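PDB 2NWH: carbohydrate kinase from Agrobacterium tumefaciens, which probably transfers a phosphate group from ATP to a sugar or related small substrate, as other kinases of the pfkB (ribokinase-like) family do. Local coordinates for residues L52-R57 and I265-T270; R122-A127 and L149-L154; L275-A280 and D299-M304. All blocks are in the same frame, centred on the assembly; numbering follows the deposited sequence. Where two conformers were deposited one is given.

Contact 1. Residues L52-R57 and I265-T270; sequences LGFEVR and IAEGKT
Phe54 lies against the C-terminal end of helix 255-266, where the turn between helix 41-51 and strand 55-63 of the ribokinase-like alpha/beta fold meets a second helix. The turn begins at Leu52, whose carbonyl O accepts a hydrogen bond from a water (2.8 Å from Leu52 O) that also donates to Glu267 OE2, at 2.9 Å; a second water joins the same two oxygens, its link to the carboxylate being weak. Gly53, with positive phi, ends helix 41-51 in a Schellman motif and turns the chain toward the strand. With CG anti to its carbonyl carbon (chi1 -67°), Phe54 directs the far end of its ring at the helix end. CE1 of Phe54 is 3.8 Å from Ala266 CB, while Phe54 CZ lies 3.8 Å from Glu267 CG, the approach to the ring being oblique; ring and carboxylate planes are 34° apart. On its other contacts the ring touches Ala263 and Ile6, which ties the helix end to strand 5-9. Beyond it, Glu55 to Arg57 pair with neighbouring strands of the large sheet. Past the Schellman turn at Gly268, Lys269 NZ forms a salt bridge with Glu267 OE1, 3.1 Å, on the anti side and 29° out of the carboxylate plane.

Contact 2. Residues R122-A127 and L149-L154; sequences RLKVRA and LTALGL
Leu123 reaches from the end of the short helix 120-123 to the backbone of helix 146-158, packing two neighbouring helical elements of the ribokinase-like alpha/beta fold together. From CB its chain turns with CG anti to the backbone N (chi1 -176°), and chi2 (76°) leaves CD2 roughly anti to CA, extended toward the facing helix, with CD1 turned aside. The two methyls therefore differ in role: CD1 makes no close approach to 149-154, whereas CD2 is set against the peptide joining Ala151 and Leu152. There CD2 of Leu123 comes within 3.3 Å of Leu152 N and 3.8 Å of Ala151 C, a snug fit against the main chain. The same methyl also meets the CB atoms of both residues, at 3.9 Å from Ala151 CB and 3.8 Å from Leu152 CB. The exposed Lys124 has an extended chain whose end comes toward the helix, CE lying 3.9 Å from Ala151 CB, so this methyl is touched by both side chains. Phe118 and Val128 also adjoin Leu123, while Leu152 packs on Ile132 and on Cys140 of strand 137-141. The contact is van der Waals in kind: carbon groups against side-chain carbons and a helix backbone, without polar pairing across the two segments.

Contact 3. Residues L275-A280 and D299-M304; sequences LRQGAA and DSVEAM
Helices 275-280 and 299-304 run with their N-to-C directions 106° apart, and their axes come within 9.1 Å, the backbones drawing nearest at Ala280 and Met304. Val301 points from helix 298-305 toward helix 271-286. Its CG1, anti to the backbone N (chi1 165°), is the branch that meets helix 271-286: it lies 3.7 Å from Gln277 CG and 4.0 Å from Ala280 CB, so one methyl touches residues almost a turn apart. The Gln277 side chain passes across the valine at about a right angle and offers its aliphatic carbons. Almost a turn further on, Met304 brings its CG to 3.8 Å from Ala280 O, and the CB atoms of Ala280 and Met304 are 4.3 Å apart. In the conformer described, the methionine chain is bent about both CB-CG and CG-SD; Ala283 and Ile284, further along helix 271-286, also touch it, and Ile284 touches Val301 as well. Ala280 is where both Val301 and Met304 meet helix 271-286. With methyls, methylenes and a carbonyl oxygen in touch, the segments meet through van der Waals contact, with no polar pairing between them.

From the N terminus, helix 41-51 leads into 52-57, the first half of contact 1, which stays open for about two hundred residues until 265-270 closes it. Contact 2 opens and closes within that span, a short loop between 122-127 and 149-154 that includes strand 137-141 and links helices 120-123 and 146-158. Contact 3 follows in series, its small loop joining helices 271-286 and 298-305 near the C terminus. Contacts 1 and 3 are neighbours and touch where Leu52 CD2 lies 3.9 Å from Val301 CG2. Contact 2 touches neither; its nearest atoms are about 5 Å from contact 1 and about 22 Å from contact 3, which lies on the opposite side of the chain's centre.

Contact 1. Residues L52-R57 and I265-T270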
ATOM      1  N   LEU A  52      13.637  -1.706  -1.802  1.00 16.83           N
ATOM      2  CA  LEU A  52      14.084  -0.988  -2.998  1.00 18.31           C
ATOM      3  C   LEU A  52      15.112   0.103  -2.704  1.00 19.37           C
ATOM      4  O   LEU A  52      15.485   0.862  -3.594  1.00 20.20           O
ATOM      5  CB  LEU A  52      12.881  -0.412  -3.731  1.00 18.72           C
ATOM      6  CG  LEU A  52      11.857  -1.435  -4.217  1.00 18.96           C
ATOM      7  CD1 LEU A  52      10.764  -0.657  -4.868  1.00 21.26           C
ATOM      8  CD2 LEU A  52      12.511  -2.471  -5.209  1.00 18.68           C
ATOM      9  N   GLY A  53      15.592   0.171  -1.462  1.00 19.13           N
ATOM     10  CA  GLY A  53      16.776   1.000  -1.173  1.00 19.60           C
ATOM     11  C   GLY A  53      16.525   2.297  -0.415  1.00 19.71           C
ATOM     12  O   GLY A  53      17.461   3.008  -0.053  1.00 18.87           O
ATOM     13  N   PHE A  54      15.260   2.610  -0.138  1.00 19.59           N
ATOM     14  CA  PHE A  54      14.963   3.872   0.557  1.00 18.62           C
ATOM     15  C   PHE A  54      15.125   3.745   2.050  1.00 18.54           C
ATOM     16  O   PHE A  54      15.045   2.660   2.578  1.00 17.27           O
ATOM     17  CB  PHE A  54      13.542   4.352   0.226  1.00 19.21           C
ATOM     18  CG  PHE A  54      13.387   4.758  -1.222  1.00 19.85           C
ATOM     19  CD1 PHE A  54      13.644   6.063  -1.607  1.00 22.90           C
ATOM     20  CD2 PHE A  54      13.068   3.824  -2.186  1.00 23.84           C
ATOM     21  CE1 PHE A  54      13.532   6.459  -2.953  1.00 23.12           C
ATOM     22  CE2 PHE A  54      12.980   4.198  -3.537  1.00 24.25           C
ATOM     23  CZ  PHE A  54      13.210   5.539  -3.911  1.00 24.87           C
ATOM     24  N   GLU A  55      15.331   4.880   2.720  1.00 18.53           N
ATOM     25  CA  GLU A  55      15.394   4.898   4.183  1.00 18.12           C
ATOM     26  C   GLU A  55      13.945   5.139   4.636  1.00 17.24           C
ATOM     27  O   GLU A  55      13.416   6.226   4.474  1.00 17.57           O
ATOM     28  CB  GLU A  55      16.372   5.986   4.685  1.00 17.98           C
ATOM     29  CG  GLU A  55      16.410   6.037   6.254  1.00 24.14           C
ATOM     30  CD  GLU A  55      17.506   6.923   6.816  1.00 33.97           C
ATOM     31  OE1 GLU A  55      18.386   7.328   6.038  1.00 34.89           O
ATOM     32  OE2 GLU A  55      17.472   7.216   8.041  1.00 38.89           O
ATOM     33  N   VAL A  56      13.292   4.103   5.149  1.00 15.87           N
ATOM     34  CA  VAL A  56      11.833   4.183   5.386  1.00 14.52           C
ATOM     35  C   VAL A  56      11.547   4.156   6.868  1.00 15.04           C
ATOM     36  O   VAL A  56      12.157   3.355   7.601  1.00 15.32           O
ATOM     37  CB  VAL A  56      11.030   3.056   4.666  1.00 15.31           C
ATOM     38  CG1 VAL A  56       9.478   3.260   4.854  1.00 16.06           C
ATOM     39  CG2 VAL A  56      11.408   3.010   3.154  1.00 14.85           C
ATOM     40  N   ARG A  57      10.637   5.044   7.297  1.00 13.81           N
ATOM     41  CA  ARG A  57      10.129   5.051   8.676  1.00 14.70           C
ATOM     42  C   ARG A  57       8.596   4.930   8.612  1.00 14.88           C
ATOM     43  O   ARG A  57       7.964   5.446   7.666  1.00 16.49           O
ATOM     44  CB  ARG A  57      10.554   6.349   9.393  1.00 15.98           C
ATOM     45  CG  ARG A  57       9.859   6.598  10.735  1.00 15.89           C
ATOM     46  CD  ARG A  57      10.321   7.914  11.301  1.00 16.73           C
ATOM     47  NE  ARG A  57       9.772   8.204  12.632  1.00 16.17           N
ATOM     48  CZ  ARG A  57      10.023   9.333  13.293  1.00 19.91           C
ATOM     49  NH1 ARG A  57      10.739  10.285  12.723  1.00 17.59           N
ATOM     50  NH2 ARG A  57       9.527   9.531  14.502  1.00 20.00           N
ATOM     51  N   ILE A 265       9.302   7.381  -9.230  1.00 26.84           N
ATOM     52  CA  ILE A 265       9.048   8.838  -9.173  1.00 28.55           C
ATOM     53  C   ILE A 265      10.038   9.540  -8.225  1.00 30.12           C
ATOM     54  O   ILE A 265      10.554  10.610  -8.528  1.00 30.50           O
ATOM     55  CB  ILE A 265       7.574   9.166  -8.765  1.00 27.49           C
ATOM     56  CG1 ILE A 265       6.556   8.644  -9.808  1.00 25.28           C
ATOM     57  CG2 ILE A 265       7.384  10.698  -8.495  1.00 29.22           C
ATOM     58  CD1 ILE A 265       6.685   9.216 -11.270  1.00 29.49           C
ATOM     59  N   ALA A 266      10.302   8.911  -7.089  1.00 31.67           N
ATOM     60  CA  ALA A 266      11.151   9.494  -6.048  1.00 33.29           C
ATOM     61  C   ALA A 266      12.589   9.579  -6.543  1.00 34.37           C
ATOM     62  O   ALA A 266      13.337  10.478  -6.167  1.00 35.81           O
ATOM     63  CB  ALA A 266      11.057   8.677  -4.786  1.00 32.41           C
ATOM     64  N   GLU A 267      12.958   8.660  -7.421  1.00 35.60           N
ATOM     65  CA  GLU A 267      14.247   8.704  -8.120  1.00 37.08           C
ATOM     66  C   GLU A 267      14.198   9.641  -9.331  1.00 36.72           C
ATOM     67  O   GLU A 267      15.191   9.813 -10.037  1.00 37.02           O
ATOM     68  CB  GLU A 267      14.672   7.285  -8.526  1.00 37.40           C
ATOM     69  CG  GLU A 267      14.813   6.386  -7.307  1.00 41.38           C
ATOM     70  CD  GLU A 267      15.286   4.987  -7.611  1.00 47.68           C
ATOM     71  OE1 GLU A 267      15.141   4.529  -8.780  1.00 50.09           O
ATOM     72  OE2 GLU A 267      15.800   4.347  -6.654  1.00 49.42           O
ATOM     73  N   GLY A 268      13.036  10.236  -9.572  1.00 36.70           N
ATOM     74  CA  GLY A 268      12.881  11.208 -10.649  1.00 36.91           C
ATOM     75  C   GLY A 268      12.830  10.642 -12.054  1.00 36.69           C
ATOM     76  O   GLY A 268      13.413  11.210 -12.974  1.00 37.23           O
ATOM     77  N   LYS A 269      12.131   9.524 -12.234  1.00 36.39           N
ATOM     78  CA  LYS A 269      11.930   8.945 -13.567  1.00 35.22           C
ATOM     79  C   LYS A 269      10.585   9.413 -14.124  1.00 34.11           C
ATOM     80  O   LYS A 269       9.743   9.914 -13.361  1.00 34.06           O
ATOM     81  CB  LYS A 269      11.976   7.427 -13.476  1.00 35.77           C
ATOM     82  CG  LYS A 269      13.315   6.907 -13.024  1.00 37.49           C
ATOM     83  CD  LYS A 269      13.236   5.442 -12.619  1.00 41.98           C
ATOM     84  CE  LYS A 269      14.646   4.818 -12.565  1.00 44.45           C
ATOM     85  NZ  LYS A 269      15.566   5.583 -11.632  1.00 45.75           N
ATOM     86  N   THR A 270      10.385   9.262 -15.436  1.00 33.07           N
ATOM     87  CA  THR A 270       9.115   9.641 -16.087  1.00 32.17           C
ATOM     88  C   THR A 270       7.969   8.721 -15.659  1.00 31.86           C
ATOM     89  O   THR A 270       8.212   7.594 -15.213  1.00 30.70           O
ATOM     90  CB  THR A 270       9.224   9.623 -17.625  1.00 32.37           C
ATOM     91  OG1 THR A 270       9.547   8.305 -18.069  1.00 31.32           O
ATOM     92  CG2 THR A 270      10.318  10.576 -18.119  1.00 32.14           C
TER
HETATM   93  O   HOH W   1      14.924   1.602  -6.253  1.00 39.80           O
HETATM   94  O   HOH W   2      16.903   3.051  -3.754  1.00 43.11           O

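Contact 2. Residues R122-A127 and L149-L154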
ATOM      1  N   ARG A 122      -4.097  14.185  17.350  1.00 19.67           N
ATOM      2  CA  ARG A 122      -2.872  13.438  17.557  1.00 18.80           C
ATOM      3  C   ARG A 122      -1.875  13.614  16.416  1.00 18.66           C
ATOM      4  O   ARG A 122      -0.672  13.600  16.648  1.00 18.75           O
ATOM      5  CB  ARG A 122      -3.187  11.958  17.828  1.00 18.01           C
ATOM      6  CG  ARG A 122      -3.861  11.719  19.206  1.00 17.86           C
ATOM      7  CD  ARG A 122      -3.911  10.276  19.620  1.00 19.11           C
ATOM      8  NE  ARG A 122      -4.474  10.183  20.966  1.00 20.47           N
ATOM      9  CZ  ARG A 122      -5.677   9.699  21.310  1.00 23.02           C
ATOM     10  NH1 ARG A 122      -6.529   9.174  20.424  1.00 20.46           N
ATOM     11  NH2 ARG A 122      -6.024   9.729  22.589  1.00 23.36           N
ATOM     12  N   LEU A 123      -2.374  13.753  15.183  1.00 18.41           N
ATOM     13  CA  LEU A 123      -1.498  13.915  14.037  1.00 19.11           C
ATOM     14  C   LEU A 123      -0.738  15.249  14.185  1.00 19.94           C
ATOM     15  O   LEU A 123       0.401  15.371  13.736  1.00 20.55           O
ATOM     16  CB  LEU A 123      -2.313  13.987  12.739  1.00 18.98           C
ATOM     17  CG  LEU A 123      -1.467  14.062  11.445  1.00 17.13           C
ATOM     18  CD1 LEU A 123      -0.826  12.685  11.032  1.00 17.49           C
ATOM     19  CD2 LEU A 123      -2.340  14.566  10.319  1.00 22.12           C
ATOM     20  N   LYS A 124      -1.386  16.206  14.831  1.00 20.67           N
ATOM     21  CA  LYS A 124      -0.876  17.597  14.896  1.00 23.04           C
ATOM     22  C   LYS A 124       0.170  17.814  15.989  1.00 22.74           C
ATOM     23  O   LYS A 124       0.626  18.944  16.190  1.00 25.71           O
ATOM     24  CB  LYS A 124      -2.051  18.574  15.038  1.00 23.52           C
ATOM     25  CG  LYS A 124      -2.863  18.745  13.732  1.00 27.63           C
ATOM     26  CD  LYS A 124      -4.164  19.549  13.936  1.00 32.36           C
ATOM     27  CE  LYS A 124      -5.129  19.303  12.757  1.00 34.62           C
ATOM     28  NZ  LYS A 124      -6.488  19.969  12.843  1.00 32.60           N
ATOM     29  N   VAL A 125       0.539  16.770  16.729  1.00 21.62           N
ATOM     30  CA  VAL A 125       1.537  16.929  17.798  1.00 21.79           C
ATOM     31  C   VAL A 125       2.917  17.241  17.208  1.00 22.23           C
ATOM     32  O   VAL A 125       3.240  16.746  16.140  1.00 22.25           O
ATOM     33  CB  VAL A 125       1.595  15.703  18.768  1.00 21.10           C
ATOM     34  CG1 VAL A 125       0.200  15.434  19.410  1.00 22.31           C
ATOM     35  CG2 VAL A 125       2.181  14.479  18.099  1.00 19.28           C
ATOM     36  N   ARG A 126       3.744  18.031  17.909  1.00 21.62           N
ATOM     37  CA  ARG A 126       5.083  18.332  17.399  1.00 21.98           C
ATOM     38  C   ARG A 126       5.853  17.114  16.895  1.00 21.11           C
ATOM     39  O   ARG A 126       6.535  17.206  15.878  1.00 19.52           O
ATOM     40  CB  ARG A 126       5.940  19.006  18.445  1.00 22.52           C
ATOM     41  CG  ARG A 126       5.720  20.430  18.502  1.00 27.02           C
ATOM     42  CD  ARG A 126       6.562  21.035  19.596  1.00 30.41           C
ATOM     43  NE  ARG A 126       6.438  22.463  19.457  1.00 32.65           N
ATOM     44  CZ  ARG A 126       6.935  23.372  20.292  1.00 31.09           C
ATOM     45  NH1 ARG A 126       7.612  23.015  21.389  1.00 29.72           N
ATOM     46  NH2 ARG A 126       6.732  24.643  20.003  1.00 24.84           N
ATOM     47  N   ALA A 127       5.781  15.995  17.620  1.00 19.62           N
ATOM     48  CA  ALA A 127       6.614  14.843  17.278  1.00 19.82           C
ATOM     49  C   ALA A 127       6.322  14.313  15.869  1.00 20.25           C
ATOM     50  O   ALA A 127       7.251  13.894  15.156  1.00 21.84           O
ATOM     51  CB  ALA A 127       6.458  13.711  18.356  1.00 20.22           C
ATOM     52  N   LEU A 149      -6.760  12.221   7.394  1.00 20.58           N
ATOM     53  CA  LEU A 149      -6.224  12.259   6.066  1.00 20.86           C
ATOM     54  C   LEU A 149      -6.246  13.682   5.524  1.00 20.39           C
ATOM     55  O   LEU A 149      -5.249  14.173   5.005  1.00 19.85           O
ATOM     56  CB  LEU A 149      -6.971  11.286   5.170  1.00 20.17           C
ATOM     57  CG  LEU A 149      -6.751   9.805   5.430  1.00 19.98           C
ATOM     58  CD1 LEU A 149      -7.838   8.992   4.752  1.00 23.12           C
ATOM     59  CD2 LEU A 149      -5.359   9.402   4.945  1.00 20.42           C
ATOM     60  N   THR A 150      -7.340  14.405   5.737  1.00 22.45           N
ATOM     61  CA  THR A 150      -7.367  15.817   5.324  1.00 22.60           C
ATOM     62  C   THR A 150      -6.303  16.680   6.041  1.00 22.79           C
ATOM     63  O   THR A 150      -5.597  17.492   5.386  1.00 21.83           O
ATOM     64  CB  THR A 150      -8.759  16.392   5.544  1.00 23.20           C
ATOM     65  OG1 THR A 150      -9.720  15.478   5.000  1.00 23.39           O
ATOM     66  CG2 THR A 150      -8.911  17.791   4.892  1.00 25.73           C
ATOM     67  N   ALA A 151      -6.174  16.503   7.367  1.00 21.27           N
ATOM     68  CA  ALA A 151      -5.199  17.256   8.148  1.00 20.54           C
ATOM     69  C   ALA A 151      -3.781  16.957   7.687  1.00 20.06           C
ATOM     70  O   ALA A 151      -2.957  17.887   7.604  1.00 19.70           O
ATOM     71  CB  ALA A 151      -5.337  16.964   9.640  1.00 20.85           C
ATOM     72  N   LEU A 152      -3.523  15.677   7.402  1.00 19.49           N
ATOM     73  CA  LEU A 152      -2.238  15.226   6.822  1.00 20.68           C
ATOM     74  C   LEU A 152      -1.950  15.936   5.492  1.00 21.06           C
ATOM     75  O   LEU A 152      -0.833  16.440   5.278  1.00 20.00           O
ATOM     76  CB  LEU A 152      -2.204  13.701   6.604  1.00 20.58           C
ATOM     77  CG  LEU A 152      -0.853  13.193   6.097  1.00 20.26           C
ATOM     78  CD1 LEU A 152       0.365  13.670   6.956  1.00 20.94           C
ATOM     79  CD2 LEU A 152      -0.871  11.666   5.865  1.00 16.94           C
ATOM     80  N   GLY A 153      -2.952  15.987   4.612  1.00 22.28           N
ATOM     81  CA  GLY A 153      -2.831  16.772   3.376  1.00 24.19           C
ATOM     82  C   GLY A 153      -2.431  18.254   3.616  1.00 25.80           C
ATOM     83  O   GLY A 153      -1.488  18.773   2.987  1.00 25.67           O
ATOM     84  N   LEU A 154      -3.098  18.932   4.554  1.00 26.05           N
ATOM     85  CA  LEU A 154      -2.692  20.319   4.933  1.00 27.04           C
ATOM     86  C   LEU A 154      -1.220  20.436   5.425  1.00 26.83           C
ATOM     87  O   LEU A 154      -0.505  21.369   5.048  1.00 26.67           O
ATOM     88  CB  LEU A 154      -3.634  20.903   5.977  1.00 26.44           C
ATOM     89  CG  LEU A 154      -4.845  21.768   5.591  1.00 28.26           C
ATOM     90  CD1 LEU A 154      -5.738  21.126   4.581  1.00 30.90           C
ATOM     91  CD2 LEU A 154      -5.669  22.084   6.832  1.00 30.06           C
TER

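Contact 3. Residues L275-A280 and D299-M304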
ATOM      1  N   LEU A 275       5.658   3.626 -14.497  1.00 22.72           N
ATOM      2  CA  LEU A 275       4.642   2.644 -14.818  1.00 23.38           C
ATOM      3  C   LEU A 275       5.258   1.251 -14.990  1.00 22.68           C
ATOM      4  O   LEU A 275       4.769   0.262 -14.417  1.00 22.16           O
ATOM      5  CB  LEU A 275       4.001   3.016 -16.151  1.00 24.48           C
ATOM      6  CG  LEU A 275       2.487   2.879 -16.276  1.00 29.14           C
ATOM      7  CD1 LEU A 275       2.021   3.359 -17.674  1.00 29.86           C
ATOM      8  CD2 LEU A 275       2.113   1.463 -16.041  1.00 32.90           C
ATOM      9  N   ARG A 276       6.305   1.181 -15.814  1.00 21.60           N
ATOM     10  CA  ARG A 276       6.973  -0.110 -16.065  1.00 22.66           C
ATOM     11  C   ARG A 276       7.671  -0.670 -14.827  1.00 21.93           C
ATOM     12  O   ARG A 276       7.720  -1.897 -14.675  1.00 21.54           O
ATOM     13  CB  ARG A 276       7.929  -0.014 -17.244  1.00 22.45           C
ATOM     14  CG  ARG A 276       7.165   0.197 -18.571  1.00 23.24           C
ATOM     15  CD  ARG A 276       8.083   0.069 -19.772  1.00 24.12           C
ATOM     16  NE  ARG A 276       8.468  -1.327 -19.982  1.00 24.36           N
ATOM     17  CZ  ARG A 276       9.711  -1.786 -19.869  1.00 23.32           C
ATOM     18  NH1 ARG A 276      10.695  -0.969 -19.529  1.00 24.80           N
ATOM     19  NH2 ARG A 276       9.966  -3.069 -20.113  1.00 23.42           N
ATOM     20  N   GLN A 277       8.228   0.199 -13.975  1.00 21.58           N
ATOM     21  CA  GLN A 277       8.861  -0.299 -12.738  0.50 21.62           C
ATOM     22  C   GLN A 277       7.833  -0.870 -11.772  1.00 21.65           C
ATOM     23  O   GLN A 277       8.077  -1.923 -11.136  1.00 20.02           O
ATOM     24  CB  GLN A 277       9.717   0.763 -12.017  0.50 21.73           C
ATOM     25  CG  GLN A 277      10.327   0.192 -10.717  0.50 21.94           C
ATOM     26  CD  GLN A 277      11.398   1.056 -10.085  0.50 22.68           C
ATOM     27  OE1 GLN A 277      12.454   1.319 -10.682  0.50 26.40           O
ATOM     28  NE2 GLN A 277      11.138   1.500  -8.874  0.50 20.21           N
ATOM     29  N   GLY A 278       6.692  -0.181 -11.649  1.00 20.99           N
ATOM     30  CA  GLY A 278       5.606  -0.633 -10.789  1.00 21.04           C
ATOM     31  C   GLY A 278       5.073  -1.974 -11.283  1.00 20.54           C
ATOM     32  O   GLY A 278       4.836  -2.906 -10.493  1.00 18.76           O
ATOM     33  N   ALA A 279       4.882  -2.089 -12.594  1.00 19.47           N
ATOM     34  CA  ALA A 279       4.491  -3.351 -13.193  1.00 19.35           C
ATOM     35  C   ALA A 279       5.485  -4.456 -12.913  1.00 19.06           C
ATOM     36  O   ALA A 279       5.054  -5.564 -12.610  1.00 18.42           O
ATOM     37  CB  ALA A 279       4.279  -3.229 -14.691  1.00 19.43           C
ATOM     38  N   ALA A 280       6.790  -4.159 -13.034  1.00 18.61           N
ATOM     39  CA  ALA A 280       7.839  -5.177 -12.760  1.00 18.84           C
ATOM     40  C   ALA A 280       7.718  -5.668 -11.314  1.00 19.58           C
ATOM     41  O   ALA A 280       7.764  -6.886 -11.011  1.00 18.54           O
ATOM     42  CB  ALA A 280       9.205  -4.576 -12.997  1.00 19.76           C
ATOM     43  N   ASP A 299      17.600  -5.234  -7.608  1.00 19.87           N
ATOM     44  CA  ASP A 299      18.079  -6.203  -8.599  1.00 21.33           C
ATOM     45  C   ASP A 299      16.978  -7.065  -9.226  1.00 20.94           C
ATOM     46  O   ASP A 299      17.034  -7.367 -10.434  1.00 20.55           O
ATOM     47  CB  ASP A 299      19.213  -7.039  -8.038  1.00 22.25           C
ATOM     48  CG  ASP A 299      20.476  -6.213  -7.793  1.00 22.53           C
ATOM     49  OD1 ASP A 299      20.615  -5.032  -8.244  1.00 28.25           O
ATOM     50  OD2 ASP A 299      21.342  -6.783  -7.155  1.00 28.34           O
ATOM     51  N   SER A 300      15.988  -7.489  -8.439  1.00 19.14           N
ATOM     52  CA  SER A 300      14.956  -8.327  -9.022  1.00 18.29           C
ATOM     53  C   SER A 300      14.045  -7.509  -9.945  1.00 17.91           C
ATOM     54  O   SER A 300      13.556  -8.003 -10.964  1.00 17.38           O
ATOM     55  CB  SER A 300      14.170  -9.091  -7.964  1.00 19.07           C
ATOM     56  OG  SER A 300      13.369  -8.222  -7.174  1.00 17.27           O
ATOM     57  N   VAL A 301      13.829  -6.245  -9.599  1.00 18.37           N
ATOM     58  CA  VAL A 301      13.026  -5.393 -10.438  1.00 19.75           C
ATOM     59  C   VAL A 301      13.768  -5.215 -11.769  1.00 21.04           C
ATOM     60  O   VAL A 301      13.186  -5.371 -12.831  1.00 20.75           O
ATOM     61  CB  VAL A 301      12.697  -3.999  -9.762  1.00 20.83           C
ATOM     62  CG1 VAL A 301      12.185  -3.001 -10.824  1.00 22.12           C
ATOM     63  CG2 VAL A 301      11.639  -4.171  -8.621  1.00 18.94           C
ATOM     64  N   GLU A 302      15.049  -4.867 -11.693  1.00 22.09           N
ATOM     65  CA  GLU A 302      15.944  -4.808 -12.848  1.00 22.30           C
ATOM     66  C   GLU A 302      15.826  -6.066 -13.721  1.00 22.20           C
ATOM     67  O   GLU A 302      15.742  -5.961 -14.946  1.00 20.78           O
ATOM     68  CB  GLU A 302      17.380  -4.616 -12.330  1.00 23.50           C
ATOM     69  CG  GLU A 302      18.478  -4.355 -13.356  1.00 28.33           C
ATOM     70  CD  GLU A 302      19.903  -4.354 -12.697  1.00 30.83           C
ATOM     71  OE1 GLU A 302      20.209  -5.284 -11.888  1.00 32.42           O
ATOM     72  OE2 GLU A 302      20.698  -3.441 -12.990  1.00 33.21           O
ATOM     73  N   ALA A 303      15.777  -7.254 -13.095  1.00 21.64           N
ATOM     74  CA  ALA A 303      15.704  -8.504 -13.842  1.00 21.86           C
ATOM     75  C   ALA A 303      14.330  -8.745 -14.522  1.00 22.23           C
ATOM     76  O   ALA A 303      14.266  -9.408 -15.577  1.00 22.47           O
ATOM     77  CB  ALA A 303      16.086  -9.701 -12.946  1.00 22.12           C
ATOM     78  N   MET A 304      13.255  -8.242 -13.916  1.00 21.43           N
ATOM     79  CA  MET A 304      11.910  -8.489 -14.444  0.50 21.37           C
ATOM     80  C   MET A 304      11.531  -7.449 -15.502  1.00 21.62           C
ATOM     81  O   MET A 304      10.724  -7.732 -16.385  1.00 21.01           O
ATOM     82  CB  MET A 304      10.860  -8.530 -13.315  0.50 21.29           C
ATOM     83  CG  MET A 304       9.408  -8.822 -13.786  0.50 18.73           C
ATOM     84  SD  MET A 304       9.123 -10.494 -14.425  0.50 10.93           S
ATOM     85  CE  MET A 304       8.614 -11.290 -12.869  0.50 14.06           C
TER